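Local coordinates for phosphatidylglycerophosphatase and protein-tyrosine phosphatase 1 (Mus musculus, PDB 3RGO) that dephosphorylates phosphatidylglycerophosphate to phosphatidylglycerol, an essential step in the synthesis of the mitochondrial phospholipid cardiolipin, at residues A98-I112 with R130-L143. Sequence-based numbering, arbitrary orientation.
Sequences AGRSRSATMVAAYLI and RSHISIRPSQLEVL. With SO4 (sulfate ion), chain B; SO4 (sulfate ion), chain C.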
loop_
_atom_site.group_PDB
_atom_site.type_symbol
_atom_site.label_atom_id
_atom_site.label_comp_id
_atom_site.label_asym_id
_atom_site.label_seq_id
_atom_site.Cartn_x
_atom_site.Cartn_y
_atom_site.Cartn_z
ATOM N N ALA A 98 10.608 -5.270 0.081
ATOM C CA ALA A 98 11.447 -4.503 -0.833
ATOM C C ALA A 98 10.718 -3.328 -1.487
ATOM O O ALA A 98 11.346 -2.487 -2.130
ATOM C CB ALA A 98 12.035 -5.430 -1.902
ATOM N N GLY A 99 9.398 -3.279 -1.326
ATOM C CA GLY A 99 8.588 -2.231 -1.924
ATOM C C GLY A 99 8.489 -2.335 -3.438
ATOM O O GLY A 99 8.439 -1.322 -4.131
ATOM N N ARG A 100 8.439 -3.561 -3.950
ATOM C CA ARG A 100 8.503 -3.788 -5.394
ATOM C C ARG A 100 7.345 -4.595 -5.981
ATOM O O ARG A 100 7.071 -4.505 -7.181
ATOM C CB ARG A 100 9.829 -4.472 -5.758
ATOM C CG ARG A 100 10.961 -3.517 -6.111
ATOM C CD ARG A 100 11.222 -2.519 -5.005
ATOM N NE ARG A 100 11.788 -1.270 -5.506
ATOM C CZ ARG A 100 13.079 -0.960 -5.468
ATOM N NH1 ARG A 100 13.956 -1.810 -4.947
ATOM N NH2 ARG A 100 13.492 0.205 -5.949
ATOM N N SER A 101 6.675 -5.394 -5.154
ATOM C CA SER A 101 5.753 -6.403 -5.683
ATOM C C SER A 101 4.418 -6.477 -4.940
ATOM O O SER A 101 3.392 -6.016 -5.440
ATOM C CB SER A 101 6.433 -7.776 -5.690
ATOM O OG SER A 101 5.598 -8.769 -6.258
ATOM N N ARG A 102 4.433 -7.076 -3.756
ATOM C CA ARG A 102 3.226 -7.201 -2.946
ATOM C C ARG A 102 2.730 -5.812 -2.560
ATOM O O ARG A 102 1.539 -5.511 -2.644
ATOM C CB ARG A 102 3.515 -8.040 -1.698
ATOM C CG ARG A 102 3.839 -9.486 -2.023
ATOM C CD ARG A 102 4.611 -10.164 -0.908
ATOM N NE ARG A 102 5.024 -11.504 -1.304
ATOM C CZ ARG A 102 6.121 -11.771 -2.006
ATOM N NH1 ARG A 102 6.925 -10.787 -2.385
ATOM N NH2 ARG A 102 6.416 -13.026 -2.326
ATOM N N SER A 103 3.661 -4.959 -2.152
ATOM C CA SER A 103 3.314 -3.606 -1.752
ATOM C C SER A 103 2.945 -2.756 -2.970
ATOM O O SER A 103 2.056 -1.904 -2.903
ATOM C CB SER A 103 4.456 -2.982 -0.939
ATOM O OG SER A 103 5.682 -3.069 -1.636
ATOM N N ALA A 104 3.628 -3.003 -4.083
ATOM C CA ALA A 104 3.301 -2.353 -5.348
ATOM C C ALA A 104 1.878 -2.697 -5.795
ATOM O O ALA A 104 1.155 -1.854 -6.317
ATOM C CB ALA A 104 4.303 -2.753 -6.421
ATOM N N THR A 105 1.480 -3.944 -5.577
ATOM C CA THR A 105 0.145 -4.398 -5.954
ATOM C C THR A 105 -0.940 -3.673 -5.153
ATOM O O THR A 105 -1.983 -3.287 -5.694
ATOM C CB THR A 105 0.027 -5.920 -5.775
ATOM O OG1 THR A 105 0.976 -6.563 -6.634
ATOM C CG2 THR A 105 -1.377 -6.399 -6.119
ATOM N N MET A 106 -0.680 -3.483 -3.862
ATOM C CA MET A 106 -1.597 -2.755 -2.984
ATOM C C MET A 106 -1.783 -1.326 -3.471
ATOM O O MET A 106 -2.912 -0.820 -3.550
ATOM C CB MET A 106 -1.069 -2.754 -1.542
ATOM C CG MET A 106 -1.962 -2.014 -0.534
ATOM S SD MET A 106 -3.529 -2.880 -0.175
ATOM C CE MET A 106 -2.908 -4.472 0.354
ATOM N N VAL A 107 -0.669 -0.673 -3.793
ATOM C CA VAL A 107 -0.715 0.691 -4.315
ATOM C C VAL A 107 -1.438 0.725 -5.660
ATOM O O VAL A 107 -2.174 1.669 -5.945
ATOM C CB VAL A 107 0.699 1.329 -4.430
ATOM C CG1 VAL A 107 0.622 2.677 -5.137
ATOM C CG2 VAL A 107 1.342 1.489 -3.043
ATOM N N ALA A 108 -1.233 -0.307 -6.479
ATOM C CA ALA A 108 -1.940 -0.428 -7.750
ATOM C C ALA A 108 -3.449 -0.418 -7.549
ATOM O O ALA A 108 -4.175 0.239 -8.290
ATOM C CB ALA A 108 -1.506 -1.707 -8.498
ATOM N N ALA A 109 -3.923 -1.147 -6.545
ATOM C CA ALA A 109 -5.354 -1.217 -6.294
ATOM C C ALA A 109 -5.892 0.159 -5.904
ATOM O O ALA A 109 -6.937 0.588 -6.390
ATOM C CB ALA A 109 -5.657 -2.247 -5.212
ATOM N N TYR A 110 -5.164 0.841 -5.026
ATOM C CA TYR A 110 -5.483 2.214 -4.643
ATOM C C TYR A 110 -5.656 3.112 -5.868
ATOM O O TYR A 110 -6.676 3.788 -6.007
ATOM C CB TYR A 110 -4.382 2.762 -3.724
ATOM C CG TYR A 110 -4.348 4.267 -3.588
ATOM C CD1 TYR A 110 -5.218 4.926 -2.729
ATOM C CD2 TYR A 110 -3.435 5.027 -4.312
ATOM C CE1 TYR A 110 -5.189 6.310 -2.602
ATOM C CE2 TYR A 110 -3.393 6.399 -4.192
ATOM C CZ TYR A 110 -4.272 7.038 -3.338
ATOM O OH TYR A 110 -4.230 8.408 -3.218
ATOM N N LEU A 111 -4.663 3.114 -6.757
ATOM C CA LEU A 111 -4.713 3.946 -7.957
ATOM C C LEU A 111 -5.863 3.566 -8.889
ATOM O O LEU A 111 -6.515 4.434 -9.484
ATOM C CB LEU A 111 -3.381 3.886 -8.704
ATOM C CG LEU A 111 -2.187 4.501 -7.966
ATOM C CD1 LEU A 111 -0.897 4.221 -8.721
ATOM C CD2 LEU A 111 -2.382 6.001 -7.752
ATOM N N ILE A 112 -6.106 2.268 -9.027
ATOM C CA ILE A 112 -7.222 1.805 -9.839
ATOM C C ILE A 112 -8.525 2.426 -9.361
ATOM O O ILE A 112 -9.298 2.963 -10.154
ATOM C CB ILE A 112 -7.338 0.268 -9.824
ATOM C CG1 ILE A 112 -6.177 -0.351 -10.613
ATOM C CG2 ILE A 112 -8.678 -0.176 -10.400
ATOM C CD1 ILE A 112 -6.073 -1.863 -10.489
ATOM N N ARG A 130 9.034 4.433 -9.394
ATOM C CA ARG A 130 9.879 3.534 -8.614
ATOM C C ARG A 130 10.369 2.352 -9.451
ATOM O O ARG A 130 9.593 1.717 -10.160
ATOM C CB ARG A 130 9.122 3.048 -7.376
ATOM C CG ARG A 130 9.927 2.153 -6.448
ATOM C CD ARG A 130 9.245 2.031 -5.092
ATOM N NE ARG A 130 9.932 1.092 -4.211
ATOM C CZ ARG A 130 10.972 1.405 -3.440
ATOM N NH1 ARG A 130 11.453 2.640 -3.440
ATOM N NH2 ARG A 130 11.532 0.482 -2.668
ATOM N N SER A 131 11.662 2.060 -9.351
ATOM C CA SER A 131 12.291 1.047 -10.188
ATOM C C SER A 131 12.031 -0.378 -9.700
ATOM O O SER A 131 11.682 -0.600 -8.538
ATOM C CB SER A 131 13.800 1.290 -10.260
ATOM O OG SER A 131 14.425 0.911 -9.043
ATOM N N HIS A 132 12.209 -1.335 -10.605
ATOM C CA HIS A 132 12.097 -2.756 -10.280
ATOM C C HIS A 132 10.724 -3.169 -9.744
ATOM O O HIS A 132 10.606 -4.126 -8.975
ATOM C CB HIS A 132 13.211 -3.177 -9.319
ATOM C CG HIS A 132 14.587 -2.900 -9.841
ATOM N ND1 HIS A 132 15.208 -3.708 -10.767
ATOM C CD2 HIS A 132 15.458 -1.898 -9.571
ATOM C CE1 HIS A 132 16.404 -3.218 -11.045
ATOM N NE2 HIS A 132 16.580 -2.120 -10.332
ATOM N N ILE A 133 9.686 -2.450 -10.154
ATOM C CA ILE A 133 8.334 -2.890 -9.863
ATOM C C ILE A 133 8.126 -4.202 -10.601
ATOM O O ILE A 133 8.380 -4.296 -11.801
ATOM C CB ILE A 133 7.283 -1.868 -10.324
ATOM C CG1 ILE A 133 7.496 -0.534 -9.609
ATOM C CG2 ILE A 133 5.870 -2.392 -10.064
ATOM C CD1 ILE A 133 7.480 -0.638 -8.095
ATOM N N SER A 134 7.690 -5.223 -9.876
ATOM C CA SER A 134 7.451 -6.523 -10.477
ATOM C C SER A 134 6.118 -7.076 -9.996
ATOM O O SER A 134 6.023 -7.622 -8.898
ATOM C CB SER A 134 8.581 -7.496 -10.134
ATOM O OG SER A 134 8.323 -8.774 -10.691
ATOM N N ILE A 135 5.086 -6.915 -10.817
ATOM C CA ILE A 135 3.768 -7.442 -10.495
ATOM C C ILE A 135 3.454 -8.643 -11.391
ATOM O O ILE A 135 3.242 -8.506 -12.598
ATOM C CB ILE A 135 2.686 -6.348 -10.588
ATOM C CG1 ILE A 135 2.979 -5.261 -9.540
ATOM C CG2 ILE A 135 1.295 -6.947 -10.389
ATOM C CD1 ILE A 135 2.113 -4.041 -9.635
ATOM N N ARG A 136 3.446 -9.825 -10.784
ATOM C CA ARG A 136 3.329 -11.084 -11.521
ATOM C C ARG A 136 1.909 -11.370 -11.993
ATOM O O ARG A 136 0.958 -10.804 -11.459
ATOM C CB ARG A 136 3.809 -12.240 -10.638
ATOM C CG ARG A 136 5.262 -12.145 -10.215
ATOM C CD ARG A 136 5.711 -13.415 -9.489
ATOM N NE ARG A 136 4.886 -13.701 -8.316
ATOM C CZ ARG A 136 4.978 -13.043 -7.163
ATOM N NH1 ARG A 136 5.852 -12.053 -7.028
ATOM N NH2 ARG A 136 4.194 -13.372 -6.143
ATOM N N PRO A 137 1.761 -12.259 -12.997
ATOM C CA PRO A 137 0.437 -12.651 -13.489
ATOM C C PRO A 137 -0.521 -13.001 -12.354
ATOM O O PRO A 137 -1.690 -12.621 -12.411
ATOM C CB PRO A 137 0.741 -13.882 -14.344
ATOM C CG PRO A 137 2.101 -13.613 -14.881
ATOM C CD PRO A 137 2.842 -12.865 -13.792
ATOM N N SER A 138 -0.030 -13.697 -11.332
ATOM C CA SER A 138 -0.868 -14.070 -10.195
ATOM C C SER A 138 -1.378 -12.834 -9.456
ATOM O O SER A 138 -2.481 -12.824 -8.917
ATOM C CB SER A 138 -0.106 -14.982 -9.229
ATOM O OG SER A 138 0.870 -14.262 -8.498
ATOM N N GLN A 139 -0.567 -11.788 -9.429
ATOM C CA GLN A 139 -0.979 -10.551 -8.782
ATOM C C GLN A 139 -1.867 -9.718 -9.704
ATOM O O GLN A 139 -2.814 -9.076 -9.252
ATOM C CB GLN A 139 0.243 -9.755 -8.322
ATOM C CG GLN A 139 1.022 -10.455 -7.205
ATOM C CD GLN A 139 2.423 -9.916 -7.053
ATOM O OE1 GLN A 139 3.125 -9.715 -8.043
ATOM N NE2 GLN A 139 2.842 -9.676 -5.807
ATOM N N LEU A 140 -1.559 -9.738 -10.994
ATOM C CA LEU A 140 -2.338 -8.980 -11.972
ATOM C C LEU A 140 -3.784 -9.465 -12.074
ATOM O O LEU A 140 -4.706 -8.664 -12.249
ATOM C CB LEU A 140 -1.679 -9.034 -13.351
ATOM C CG LEU A 140 -2.320 -8.116 -14.393
ATOM C CD1 LEU A 140 -2.137 -6.661 -13.967
ATOM C CD2 LEU A 140 -1.743 -8.353 -15.785
ATOM N N GLU A 141 -3.984 -10.776 -11.983
ATOM C CA GLU A 141 -5.332 -11.327 -12.100
ATOM C C GLU A 141 -6.260 -10.819 -10.992
ATOM O O GLU A 141 -7.438 -10.552 -11.228
ATOM C CB GLU A 141 -5.297 -12.855 -12.129
ATOM C CG GLU A 141 -4.649 -13.428 -13.385
ATOM C CD GLU A 141 -5.407 -13.072 -14.656
ATOM O OE1 GLU A 141 -6.477 -13.670 -14.906
ATOM O OE2 GLU A 141 -4.929 -12.198 -15.412
ATOM N N VAL A 142 -5.730 -10.678 -9.782
ATOM C CA VAL A 142 -6.537 -10.153 -8.689
ATOM C C VAL A 142 -6.853 -8.672 -8.902
ATOM O O VAL A 142 -7.965 -8.227 -8.629
ATOM C CB VAL A 142 -5.877 -10.397 -7.318
ATOM C CG1 VAL A 142 -6.646 -9.675 -6.212
ATOM C CG2 VAL A 142 -5.794 -11.898 -7.037
ATOM N N LEU A 143 -5.873 -7.918 -9.398
ATOM C CA LEU A 143 -6.081 -6.513 -9.741
ATOM C C LEU A 143 -7.141 -6.373 -10.837
ATOM O O LEU A 143 -7.882 -5.392 -10.875
ATOM C CB LEU A 143 -4.769 -5.863 -10.192
ATOM C CG LEU A 143 -3.722 -5.592 -9.110
ATOM C CD1 LEU A 143 -2.453 -4.987 -9.702
ATOM C CD2 LEU A 143 -4.300 -4.676 -8.038
HETATM S S SO4 B . 7.480 -6.664 -1.806
HETATM O O1 SO4 B . 6.908 -7.890 -2.354
HETATM O O2 SO4 B . 8.438 -6.093 -2.748
HETATM O O3 SO4 B . 6.411 -5.708 -1.549
HETATM O O4 SO4 B . 8.179 -6.964 -0.558
HETATM S S SO4 C . 3.177 -14.772 -0.929
HETATM O O1 SO4 C . 1.727 -14.580 -0.920
HETATM O O2 SO4 C . 3.696 -14.533 -2.278
HETATM O O3 SO4 C . 3.791 -13.834 0.011
HETATM O O4 SO4 C . 3.491 -16.141 -0.519
#
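Arg100 lays its guanidinium across that of Arg130, the chains crossing at about a right angle and the planes 32° apart, with Arg100 NE 3.3 Å from Arg130 NE. A bend at chi2 (56°) swings CD and NE over to the Arg130 guanidinium, while His132 CB lies over the opposite face of Arg100. Arg130 is extended, and its edge grips the loop backbone: NE donates to Gly99 O at 2.8 Å, nearly in the guanidinium plane; a second bond, from NH2 to Ala98 O, is less certain. Its NH1 binds His3 ND1. A leucine in place of Arg130 would probably leave Gly99 O and His3 without their partner and the loop less firmly fixed.

This loop belongs to the CX5R P-loop of the cysteine-dependent phosphatases, which runs from Cys96, the predicted nucleophile, to Arg102. A sulfate occupies it, held by the backbone N atoms of Ala98, Arg100, Arg102 and Ser103 and by Arg102 NH1, probably much as a substrate phosphate would be. Behind the loop, Ser134 N donates to Arg100 O, and Ser101 OG donates to Ser134 O at 2.9 Å while accepting from Gln139 NE2, which lies 2.9 Å away with the hydroxyl in its amide plane. The same amide is steadied by Arg136 N, bonded to Gln139 OE1.

Helices 102-112 and 137-143 run nearly parallel at -22°, their axes 10.5 Å apart. Leu143 enters as a knob among Thr105, Ala108, Ala109 and Ile112, its CD1 3.6 Å from Ala108 CB. Thr105 CG2 rests against Leu143 CG, while Thr105 OG1 donates to Ser101 O.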